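Protein LST4 (Kluyveromyces lactis, PDB 4ZY8) probably takes part in amino acid uptake and in protein trafficking from the Golgi to the plasma membrane, and is represented here by its DENN-family longin domain. Local coordinates at residues 11-16 with 96-101; 78-83 with 100-105. All blocks are in the same frame, centred on the assembly; numbering follows the deposited sequence.

Contact 1. Residues 11-16 with 96-101; sequences FRLIIS and IAISCC
Arg12 and Cys101 pair in the antiparallel match of strands 12-17 and 95-103, within the five-stranded sheet of this longin domain. Three hydrogen-bonded pairs, Arg12 with Cys101, Ile14 with Ser99 and Ser16 with Ala97, give six backbone bonds. The bond from Ala97 N to Ser16 O is 2.7 Å long and nearly straight at the hydrogen, 178°.

Side chains alternate between two faces. On one face Leu13 and Ile98 run alongside each other toward helix 150-166, where Phe159 meets both. Leu13 CD1 is 4.0 Å from Ile98 CG2. Beside them, the swing of Cys100 SG opposite the backbone N (chi1 -173°) brings it near Arg12 O and to 4.0 Å from Phe11 CB. It also makes a sulfur-aromatic contact, oblique to the Phe11 ring and 5.3 Å from its centroid.

The other face carries Arg12, Ile14, Ser16, Ala97, Ser99 and Cys101, and helix 47-55 packs on it. The Arg12 side chain extends to Asp33 and Ile45. Its guanidinium group forms a salt bridge with Asp33 and a hydrogen bond to Ile45 O. Ser99 OG probably hydrogen-bonds with Thr83 OG1 on the next strand. A water donates to Ile14 O and hydrogen-bonds both serine hydroxyls of this face. It is 2.9 Å from Ser16 OG. Its distance to Ser99 OG is 2.8 Å.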
ATOM      1  N   PHE A  11       1.030  11.396  -6.199  1.00 41.73           N
ATOM      2  CA  PHE A  11       1.154  10.049  -5.667  1.00 41.27           C
ATOM      3  C   PHE A  11       0.312   9.031  -6.422  1.00 43.67           C
ATOM      4  O   PHE A  11      -0.642   9.360  -7.071  1.00 39.05           O
ATOM      5  CB  PHE A  11       0.834   9.989  -4.170  1.00 29.32           C
ATOM      6  CG  PHE A  11      -0.610  10.101  -3.850  1.00 28.96           C
ATOM      7  CD1 PHE A  11      -1.211  11.306  -3.810  1.00 33.79           C
ATOM      8  CD2 PHE A  11      -1.359   8.996  -3.604  1.00 32.28           C
ATOM      9  CE1 PHE A  11      -2.534  11.417  -3.524  1.00 32.45           C
ATOM     10  CE2 PHE A  11      -2.683   9.096  -3.307  1.00 35.38           C
ATOM     11  CZ  PHE A  11      -3.277  10.307  -3.283  1.00 31.02           C
ATOM     12  N   ARG A  12       0.686   7.777  -6.307  1.00 34.35           N
ATOM     13  CA  ARG A  12      -0.136   6.703  -6.824  1.00 35.72           C
ATOM     14  C   ARG A  12      -0.351   5.664  -5.726  1.00 33.59           C
ATOM     15  O   ARG A  12       0.607   5.115  -5.176  1.00 38.40           O
ATOM     16  CB  ARG A  12       0.518   6.077  -8.057  1.00 40.86           C
ATOM     17  CG  ARG A  12      -0.260   4.925  -8.670  1.00 40.71           C
ATOM     18  CD  ARG A  12       0.464   4.352  -9.896  1.00 44.99           C
ATOM     19  NE  ARG A  12      -0.283   3.238 -10.487  1.00 47.74           N
ATOM     20  CZ  ARG A  12       0.176   2.461 -11.465  1.00 46.90           C
ATOM     21  NH1 ARG A  12       1.388   2.661 -11.959  1.00 45.69           N
ATOM     22  NH2 ARG A  12      -0.573   1.475 -11.943  1.00 40.03           N
ATOM     23  N   LEU A  13      -1.613   5.391  -5.419  1.00 36.70           N
ATOM     24  CA  LEU A  13      -1.948   4.440  -4.369  1.00 32.66           C
ATOM     25  C   LEU A  13      -2.481   3.152  -4.984  1.00 37.27           C
ATOM     26  O   LEU A  13      -3.472   3.172  -5.725  1.00 36.01           O
ATOM     27  CB  LEU A  13      -2.993   5.044  -3.415  1.00 27.69           C
ATOM     28  CG  LEU A  13      -3.577   4.133  -2.330  1.00 33.23           C
ATOM     29  CD1 LEU A  13      -2.495   3.720  -1.304  1.00 30.44           C
ATOM     30  CD2 LEU A  13      -4.777   4.770  -1.632  1.00 31.22           C
ATOM     31  N   ILE A  14      -1.844   2.040  -4.704  1.00 31.50           N
ATOM     32  CA  ILE A  14      -2.330   0.752  -5.108  1.00 33.22           C
ATOM     33  C   ILE A  14      -2.679  -0.144  -3.939  1.00 34.74           C
ATOM     34  O   ILE A  14      -1.862  -0.399  -3.125  1.00 30.58           O
ATOM     35  CB  ILE A  14      -1.285   0.045  -5.949  1.00 38.97           C
ATOM     36  CG1 ILE A  14      -0.906   0.917  -7.105  1.00 40.78           C
ATOM     37  CG2 ILE A  14      -1.815  -1.248  -6.486  1.00 33.56           C
ATOM     38  CD1 ILE A  14       0.554   1.226  -7.103  1.00 48.21           C
ATOM     39  N   ILE A  15      -3.903  -0.631  -3.884  1.00 27.94           N
ATOM     40  CA  ILE A  15      -4.260  -1.658  -2.918  1.00 28.99           C
ATOM     41  C   ILE A  15      -4.391  -2.938  -3.724  1.00 37.43           C
ATOM     42  O   ILE A  15      -5.158  -2.986  -4.679  1.00 35.03           O
ATOM     43  CB  ILE A  15      -5.565  -1.330  -2.173  1.00 29.82           C
ATOM     44  CG1 ILE A  15      -5.432   0.005  -1.428  1.00 31.03           C
ATOM     45  CG2 ILE A  15      -5.940  -2.461  -1.217  1.00 26.27           C
ATOM     46  CD1 ILE A  15      -6.739   0.474  -0.812  1.00 27.84           C
ATOM     47  N   SER A  16      -3.624  -3.962  -3.361  1.00 34.58           N
ATOM     48  CA  SER A  16      -3.664  -5.221  -4.095  1.00 35.78           C
ATOM     49  C   SER A  16      -3.581  -6.389  -3.141  1.00 41.43           C
ATOM     50  O   SER A  16      -3.228  -6.211  -1.958  1.00 37.89           O
ATOM     51  CB  SER A  16      -2.531  -5.291  -5.117  1.00 42.48           C
ATOM     52  OG  SER A  16      -1.252  -5.108  -4.515  1.00 42.71           O
ATOM     53  N   ILE A  96      -2.095  -9.071   1.641  1.00 34.02           N
ATOM     54  CA  ILE A  96      -2.695  -7.854   1.127  1.00 33.53           C
ATOM     55  C   ILE A  96      -1.640  -6.764   1.184  1.00 35.63           C
ATOM     56  O   ILE A  96      -0.898  -6.667   2.164  1.00 32.16           O
ATOM     57  CB  ILE A  96      -3.923  -7.416   1.930  1.00 33.90           C
ATOM     58  CG1 ILE A  96      -5.052  -8.433   1.796  1.00 45.85           C
ATOM     59  CG2 ILE A  96      -4.404  -6.055   1.466  1.00 37.11           C
ATOM     60  CD1 ILE A  96      -6.283  -8.054   2.608  1.00 44.44           C
ATOM     61  N   ALA A  97      -1.575  -5.931   0.154  1.00 30.02           N
ATOM     62  CA  ALA A  97      -0.609  -4.852   0.139  1.00 30.41           C
ATOM     63  C   ALA A  97      -1.271  -3.486  -0.059  1.00 34.74           C
ATOM     64  O   ALA A  97      -2.216  -3.317  -0.853  1.00 28.82           O
ATOM     65  CB  ALA A  97       0.437  -5.080  -0.937  1.00 26.67           C
ATOM     66  N   ILE A  98      -0.771  -2.524   0.701  1.00 28.70           N
ATOM     67  CA  ILE A  98      -1.106  -1.122   0.509  1.00 29.66           C
ATOM     68  C   ILE A  98       0.180  -0.434   0.083  1.00 29.76           C
ATOM     69  O   ILE A  98       1.109  -0.308   0.889  1.00 27.39           O
ATOM     70  CB  ILE A  98      -1.668  -0.482   1.787  1.00 36.32           C
ATOM     71  CG1 ILE A  98      -2.861  -1.298   2.290  1.00 26.43           C
ATOM     72  CG2 ILE A  98      -2.028   0.991   1.536  1.00 32.93           C
ATOM     73  CD1 ILE A  98      -3.387  -0.856   3.586  1.00 29.83           C
ATOM     74  N   SER A  99       0.260  -0.035  -1.186  1.00 26.02           N
ATOM     75  CA  SER A  99       1.511   0.501  -1.738  1.00 30.03           C
ATOM     76  C   SER A  99       1.344   1.906  -2.291  1.00 30.78           C
ATOM     77  O   SER A  99       0.338   2.224  -2.929  1.00 29.23           O
ATOM     78  CB  SER A  99       2.050  -0.400  -2.863  1.00 35.75           C
ATOM     79  OG  SER A  99       2.212  -1.746  -2.463  1.00 36.83           O
ATOM     80  N   CYS A 100       2.374   2.721  -2.151  1.00 29.07           N
ATOM     81  CA  CYS A 100       2.276   4.087  -2.606  1.00 28.67           C
ATOM     82  C   CYS A 100       3.538   4.530  -3.341  1.00 32.82           C
ATOM     83  O   CYS A 100       4.646   4.315  -2.853  1.00 37.13           O
ATOM     84  CB  CYS A 100       1.992   5.013  -1.420  1.00 36.95           C
ATOM     85  SG  CYS A 100       1.653   6.746  -1.887  1.00 38.67           S
ATOM     86  N   CYS A 101       3.362   5.121  -4.524  1.00 36.40           N
ATOM     87  CA  CYS A 101       4.476   5.714  -5.270  1.00 35.99           C
ATOM     88  C   CYS A 101       4.519   7.218  -5.043  1.00 39.00           C
ATOM     89  O   CYS A 101       3.501   7.889  -5.170  1.00 37.27           O
ATOM     90  CB  CYS A 101       4.356   5.449  -6.777  1.00 38.51           C
ATOM     91  SG  CYS A 101       4.028   3.748  -7.246  1.00 47.23           S
TER
HETATM   92  O   HOH W   1      -0.203  -2.652  -3.422  1.00 35.03           O

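Contact 2. Residues 78-83 with 100-105; sequences NIVLFT and CCVTDD
The Phe82 ring lays one face against Cys100 CB where strands 79-87 and 95-103 pair as a beta hairpin within the antiparallel longin sheet. With chi1 at 60°, Phe82 CG sits between its own backbone N and carbonyl carbon. From CB the ring reaches across the neighbouring strand. CG and CD2 pass Cys100 O, with CD2 3.6 Å from it. CE2 and CZ lie against the cysteine side chain, CZ being 3.5 Å from Cys100 CB. That carbon stands over the ring face, offset toward the rim, in a CH-pi contact. Cys100 SG is oblique to the same ring, 4.5 Å from its centroid. At the ring edge CE2 meets Val102 CG2. Phe159 of helix 150-166 also packs on this aromatic side chain.

Leu81 and Cys101 project from the other face of the sheet. The Leu81 chi1 of 178° swings the branched end toward strand 95-103, bringing CD1 to 3.5 Å from Cys101 SG. Leu50 and Tyr53 of helix 47-55 touch Leu81 as well.

Backbone bonds join Val80 to Val102 and Phe82 to Cys100, two in each pair. Asn78 and Ile79 form a G1 beta bulge against strand 68-74. Past the last strand pair, the backbone at the start of the 3-10 turn still bonds across. Asp104 N donates to Asn78 O at 2.9 Å, approaching from above the carbonyl plane.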
ATOM      1  N   ASN A  78      12.357   7.598 -11.196  1.00 54.46           N
ATOM      2  CA  ASN A  78      12.567   8.652 -10.188  1.00 54.45           C
ATOM      3  C   ASN A  78      11.505   8.602  -9.087  1.00 55.80           C
ATOM      4  O   ASN A  78      11.035   9.638  -8.592  1.00 46.11           O
ATOM      5  CB  ASN A  78      12.552  10.030 -10.853  1.00 55.73           C
ATOM      6  CG  ASN A  78      13.660  10.192 -11.868  1.00 67.61           C
ATOM      7  OD1 ASN A  78      14.800   9.799 -11.625  1.00 71.47           O
ATOM      8  ND2 ASN A  78      13.320  10.737 -13.036  1.00 65.49           N
ATOM      9  N   ILE A  79      11.141   7.382  -8.707  1.00 46.84           N
ATOM     10  CA  ILE A  79      10.035   7.166  -7.797  1.00 47.60           C
ATOM     11  C   ILE A  79      10.459   6.325  -6.597  1.00 51.64           C
ATOM     12  O   ILE A  79      11.295   5.435  -6.716  1.00 47.16           O
ATOM     13  CB  ILE A  79       8.859   6.510  -8.570  1.00 45.46           C
ATOM     14  CG1 ILE A  79       7.994   7.602  -9.210  1.00 50.19           C
ATOM     15  CG2 ILE A  79       8.040   5.609  -7.680  1.00 46.65           C
ATOM     16  CD1 ILE A  79       6.882   7.088 -10.080  1.00 55.48           C
ATOM     17  N   VAL A  80       9.889   6.623  -5.434  1.00 45.28           N
ATOM     18  CA  VAL A  80      10.037   5.763  -4.276  1.00 40.21           C
ATOM     19  C   VAL A  80       8.707   5.068  -4.015  1.00 39.07           C
ATOM     20  O   VAL A  80       7.661   5.691  -4.111  1.00 35.76           O
ATOM     21  CB  VAL A  80      10.510   6.574  -3.042  1.00 41.20           C
ATOM     22  CG1 VAL A  80       9.863   6.085  -1.785  1.00 44.36           C
ATOM     23  CG2 VAL A  80      12.021   6.522  -2.938  1.00 44.01           C
ATOM     24  N   LEU A  81       8.755   3.766  -3.749  1.00 35.71           N
ATOM     25  CA  LEU A  81       7.560   2.975  -3.483  1.00 40.17           C
ATOM     26  C   LEU A  81       7.568   2.486  -2.042  1.00 38.08           C
ATOM     27  O   LEU A  81       8.504   1.788  -1.644  1.00 36.12           O
ATOM     28  CB  LEU A  81       7.476   1.790  -4.463  1.00 40.90           C
ATOM     29  CG  LEU A  81       6.327   0.780  -4.348  1.00 46.47           C
ATOM     30  CD1 LEU A  81       5.014   1.401  -4.791  1.00 41.54           C
ATOM     31  CD2 LEU A  81       6.611  -0.475  -5.186  1.00 45.44           C
ATOM     32  N   PHE A  82       6.574   2.873  -1.239  1.00 31.09           N
ATOM     33  CA  PHE A  82       6.497   2.306   0.101  1.00 33.44           C
ATOM     34  C   PHE A  82       5.245   1.454   0.271  1.00 33.23           C
ATOM     35  O   PHE A  82       4.146   1.836  -0.124  1.00 31.28           O
ATOM     36  CB  PHE A  82       6.615   3.383   1.200  1.00 29.03           C
ATOM     37  CG  PHE A  82       5.552   4.473   1.179  1.00 31.59           C
ATOM     38  CD1 PHE A  82       4.468   4.420   2.045  1.00 30.22           C
ATOM     39  CD2 PHE A  82       5.678   5.580   0.356  1.00 33.78           C
ATOM     40  CE1 PHE A  82       3.508   5.441   2.071  1.00 28.82           C
ATOM     41  CE2 PHE A  82       4.727   6.613   0.371  1.00 28.80           C
ATOM     42  CZ  PHE A  82       3.645   6.539   1.236  1.00 26.75           C
ATOM     43  N   THR A  83       5.453   0.276   0.844  1.00 28.61           N
ATOM     44  CA  THR A  83       4.439  -0.768   0.892  1.00 33.87           C
ATOM     45  C   THR A  83       4.226  -1.334   2.292  1.00 32.51           C
ATOM     46  O   THR A  83       5.170  -1.766   2.940  1.00 39.05           O
ATOM     47  CB  THR A  83       4.833  -1.959  -0.035  1.00 36.47           C
ATOM     48  OG1 THR A  83       4.869  -1.521  -1.390  1.00 36.91           O
ATOM     49  CG2 THR A  83       3.824  -3.111   0.084  1.00 39.31           C
ATOM     50  N   CYS A 100       2.374   2.721  -2.151  1.00 29.07           N
ATOM     51  CA  CYS A 100       2.276   4.087  -2.606  1.00 28.67           C
ATOM     52  C   CYS A 100       3.538   4.530  -3.341  1.00 32.82           C
ATOM     53  O   CYS A 100       4.646   4.315  -2.853  1.00 37.13           O
ATOM     54  CB  CYS A 100       1.992   5.013  -1.420  1.00 36.95           C
ATOM     55  SG  CYS A 100       1.653   6.746  -1.887  1.00 38.67           S
ATOM     56  N   CYS A 101       3.362   5.121  -4.524  1.00 36.40           N
ATOM     57  CA  CYS A 101       4.476   5.714  -5.270  1.00 35.99           C
ATOM     58  C   CYS A 101       4.519   7.218  -5.043  1.00 39.00           C
ATOM     59  O   CYS A 101       3.501   7.889  -5.170  1.00 37.27           O
ATOM     60  CB  CYS A 101       4.356   5.449  -6.777  1.00 38.51           C
ATOM     61  SG  CYS A 101       4.028   3.748  -7.246  1.00 47.23           S
ATOM     62  N   VAL A 102       5.688   7.739  -4.754  1.00 38.16           N
ATOM     63  CA  VAL A 102       5.940   9.160  -4.716  1.00 41.42           C
ATOM     64  C   VAL A 102       7.291   9.466  -5.361  1.00 41.37           C
ATOM     65  O   VAL A 102       8.080   8.592  -5.575  1.00 36.91           O
ATOM     66  CB  VAL A 102       5.933   9.717  -3.278  1.00 38.17           C
ATOM     67  CG1 VAL A 102       4.546   9.704  -2.696  1.00 33.90           C
ATOM     68  CG2 VAL A 102       6.882   8.952  -2.387  1.00 32.69           C
ATOM     69  N   THR A 103       7.541  10.730  -5.642  1.00 37.39           N
ATOM     70  CA  THR A 103       8.818  11.184  -6.172  1.00 38.43           C
ATOM     71  C   THR A 103       9.967  10.837  -5.224  1.00 45.44           C
ATOM     72  O   THR A 103       9.820  10.979  -4.009  1.00 38.64           O
ATOM     73  CB  THR A 103       8.798  12.705  -6.376  1.00 46.91           C
ATOM     74  OG1 THR A 103       7.637  13.069  -7.138  1.00 52.01           O
ATOM     75  CG2 THR A 103      10.057  13.160  -7.083  1.00 53.27           C
ATOM     76  N   ASP A 104      11.077  10.402  -5.768  1.00 43.92           N
ATOM     77  CA  ASP A 104      12.151   9.952  -4.939  1.00 47.06           C
ATOM     78  C   ASP A 104      12.743  11.028  -4.041  1.00 50.65           C
ATOM     79  O   ASP A 104      13.420  10.727  -3.104  1.00 50.52           O
ATOM     80  CB  ASP A 104      13.215   9.227  -5.747  1.00 52.07           C
ATOM     81  CG  ASP A 104      13.882  10.103  -6.754  1.00 61.24           C
ATOM     82  OD1 ASP A 104      13.694  11.313  -6.739  1.00 58.79           O
ATOM     83  OD2 ASP A 104      14.619   9.576  -7.569  1.00 61.77           O
ATOM     84  N   ASP A 105      12.430  12.283  -4.296  1.00 50.12           N
ATOM     85  CA  ASP A 105      12.949  13.322  -3.437  1.00 49.50           C
ATOM     86  C   ASP A 105      12.113  13.614  -2.212  1.00 48.05           C
ATOM     87  O   ASP A 105      12.426  14.490  -1.453  1.00 45.77           O
ATOM     88  CB  ASP A 105      13.257  14.592  -4.205  1.00 58.67           C
ATOM     89  CG  ASP A 105      12.096  15.129  -4.922  1.00 63.67           C
ATOM     90  OD1 ASP A 105      10.974  14.735  -4.627  1.00 68.40           O
ATOM     91  OD2 ASP A 105      12.306  15.972  -5.795  1.00 73.86           O
TER

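In the fold
Both contacts use strand 95-103 and share Cys100 and Cys101. Contact 1 pairs this strand with strand 12-17, and contact 2 pairs it with strand 79-87. Contact 1 is wholly buried, its centre about 3 Å from the chain centre. The centre of contact 2 lies about 11 Å from that centre, and the contact ends at exposed Asn78 and partly exposed Asp104. Contact 1 joins strands distant in sequence and has a buried, hydrated polar site. Contact 2 lies at the open end of a hairpin, away from its turn, and packs an aromatic face and apolar side chains. Ser99 OG with Thr83 OG1 joins the two. So does Phe11 CB, 4.0 Å from Val102 CG1.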